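Local coordinates for hypothetical protein Atu2327 (Agrobacterium tumefaciens, PDB 2O8I) that is of unknown function but belongs by sequence to the OHCU decarboxylase family, so it probably acts on an intermediate of urate breakdown, at residues D136-A139 with A140-F143. Residues are numbered along the deposited sequence; the frame is centred on the assembly and turned at random.
Sequences DNNA and AQEF
Asn138 and Gln141 hold each other by two reciprocal hydrogen bonds, the geometry that defines a capping box at the start of helix 139-161. In one, the backbone N of Gln141 donates to Asn138 OD1 over 3.0 Å, with the donor tilted 32° from the plane of the side-chain amide. In the other, Asn138 N gives its hydrogen to Gln141 OE1 at 2.8 Å, in the carbonyl plane and on a lone pair, with an N-H...O angle of 164°. The Asn138 torsion explains the first bond: chi1 of 67° sets CG between the backbone N and the carbonyl carbon, which brings OD1 to Gln141 N. Gln141 reaches the loop with a chain extended beyond CG; the two side chains cross at about a right angle, their amide planes only modestly turned against each other. Regular i to i+4 bonding begins here, Glu142 N to Asn138 O at 3.2 Å and Phe143 N to Ala139 O at 3.1 Å.

The more enclosed part is where Asn137 CB lies against Gln141 OE1 and, at 3.9 Å, Glu142 CG, with Glu142 buried. The looser side faces solvent: Asn138, Ala139, Ala140 and Gln141 are all exposed. Glu142 turns OE1 to Tyr107 on helix 94-111 and to Arg134 on helix 124-135, whereas Phe143 leads away to pack on helix 53-62; the loop from helix 124-135 thus ends at a cap flanked by these three helices.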
loop_
_atom_site.group_PDB
_atom_site.type_symbol
_atom_site.label_atom_id
_atom_site.label_comp_id
_atom_site.label_asym_id
_atom_site.label_seq_id
_atom_site.Cartn_x
_atom_site.Cartn_y
_atom_site.Cartn_z
ATOM N N ASP A 136 -18.882 -16.943 -4.601
ATOM C CA ASP A 136 -19.615 -18.212 -4.558
ATOM C C ASP A 136 -18.746 -19.464 -4.407
ATOM O O ASP A 136 -19.278 -20.579 -4.372
ATOM C CB ASP A 136 -20.506 -18.348 -5.798
ATOM C CG ASP A 136 -21.761 -17.474 -5.715
ATOM O OD1 ASP A 136 -22.189 -17.080 -4.586
ATOM O OD2 ASP A 136 -22.333 -17.193 -6.793
ATOM N N ASN A 137 -17.429 -19.304 -4.340
ATOM C CA ASN A 137 -16.580 -20.459 -4.129
ATOM C C ASN A 137 -16.528 -20.869 -2.661
ATOM O O ASN A 137 -17.035 -20.149 -1.805
ATOM C CB ASN A 137 -15.163 -20.201 -4.651
ATOM C CG ASN A 137 -15.119 -19.986 -6.164
ATOM O OD1 ASN A 137 -14.127 -19.474 -6.682
ATOM N ND2 ASN A 137 -16.194 -20.365 -6.871
ATOM N N ASN A 138 -15.932 -22.025 -2.383
ATOM C CA ASN A 138 -15.761 -22.485 -1.020
ATOM C C ASN A 138 -14.350 -22.103 -0.560
ATOM O O ASN A 138 -13.503 -21.738 -1.382
ATOM C CB ASN A 138 -15.999 -24.000 -0.916
ATOM C CG ASN A 138 -14.927 -24.819 -1.650
ATOM O OD1 ASN A 138 -13.730 -24.593 -1.485
ATOM N ND2 ASN A 138 -15.355 -25.776 -2.450
ATOM N N ALA A 139 -14.100 -22.213 0.742
ATOM C CA ALA A 139 -12.845 -21.784 1.343
ATOM C C ALA A 139 -11.579 -22.320 0.653
ATOM O O ALA A 139 -10.582 -21.579 0.526
ATOM C CB ALA A 139 -12.829 -22.111 2.850
ATOM N N ALA A 140 -11.610 -23.587 0.222
ATOM C CA ALA A 140 -10.449 -24.215 -0.429
ATOM C C ALA A 140 -10.187 -23.659 -1.820
ATOM O O ALA A 140 -9.025 -23.469 -2.173
ATOM C CB ALA A 140 -10.573 -25.756 -0.473
ATOM N N GLN A 141 -11.235 -23.403 -2.601
ATOM C CA GLN A 141 -11.079 -22.837 -3.949
ATOM C C GLN A 141 -10.510 -21.415 -3.900
ATOM O O GLN A 141 -9.518 -21.119 -4.585
ATOM C CB GLN A 141 -12.390 -22.828 -4.712
ATOM C CG GLN A 141 -13.081 -24.165 -4.791
ATOM C CD GLN A 141 -14.512 -24.040 -5.317
ATOM O OE1 GLN A 141 -15.392 -23.406 -4.705
ATOM N NE2 GLN A 141 -14.744 -24.636 -6.465
ATOM N N GLU A 142 -11.115 -20.560 -3.073
ATOM C CA GLU A 142 -10.641 -19.191 -2.851
ATOM C C GLU A 142 -9.239 -19.090 -2.282
ATOM O O GLU A 142 -8.541 -18.105 -2.498
ATOM C CB GLU A 142 -11.574 -18.416 -1.937
ATOM C CG GLU A 142 -12.719 -17.966 -2.656
ATOM C CD GLU A 142 -12.342 -17.247 -3.930
ATOM O OE1 GLU A 142 -11.889 -16.071 -3.816
ATOM O OE2 GLU A 142 -12.541 -17.867 -5.025
ATOM N N PHE A 143 -8.834 -20.089 -1.532
ATOM C CA PHE A 143 -7.497 -20.081 -1.012
ATOM C C PHE A 143 -6.543 -20.397 -2.152
ATOM O O PHE A 143 -5.513 -19.742 -2.281
ATOM C CB PHE A 143 -7.362 -21.071 0.126
ATOM C CG PHE A 143 -6.124 -20.899 0.919
ATOM C CD1 PHE A 143 -6.102 -20.034 1.999
ATOM C CD2 PHE A 143 -4.983 -21.631 0.606
ATOM C CE1 PHE A 143 -4.955 -19.869 2.765
ATOM C CE2 PHE A 143 -3.826 -21.472 1.348
ATOM C CZ PHE A 143 -3.808 -20.587 2.443
#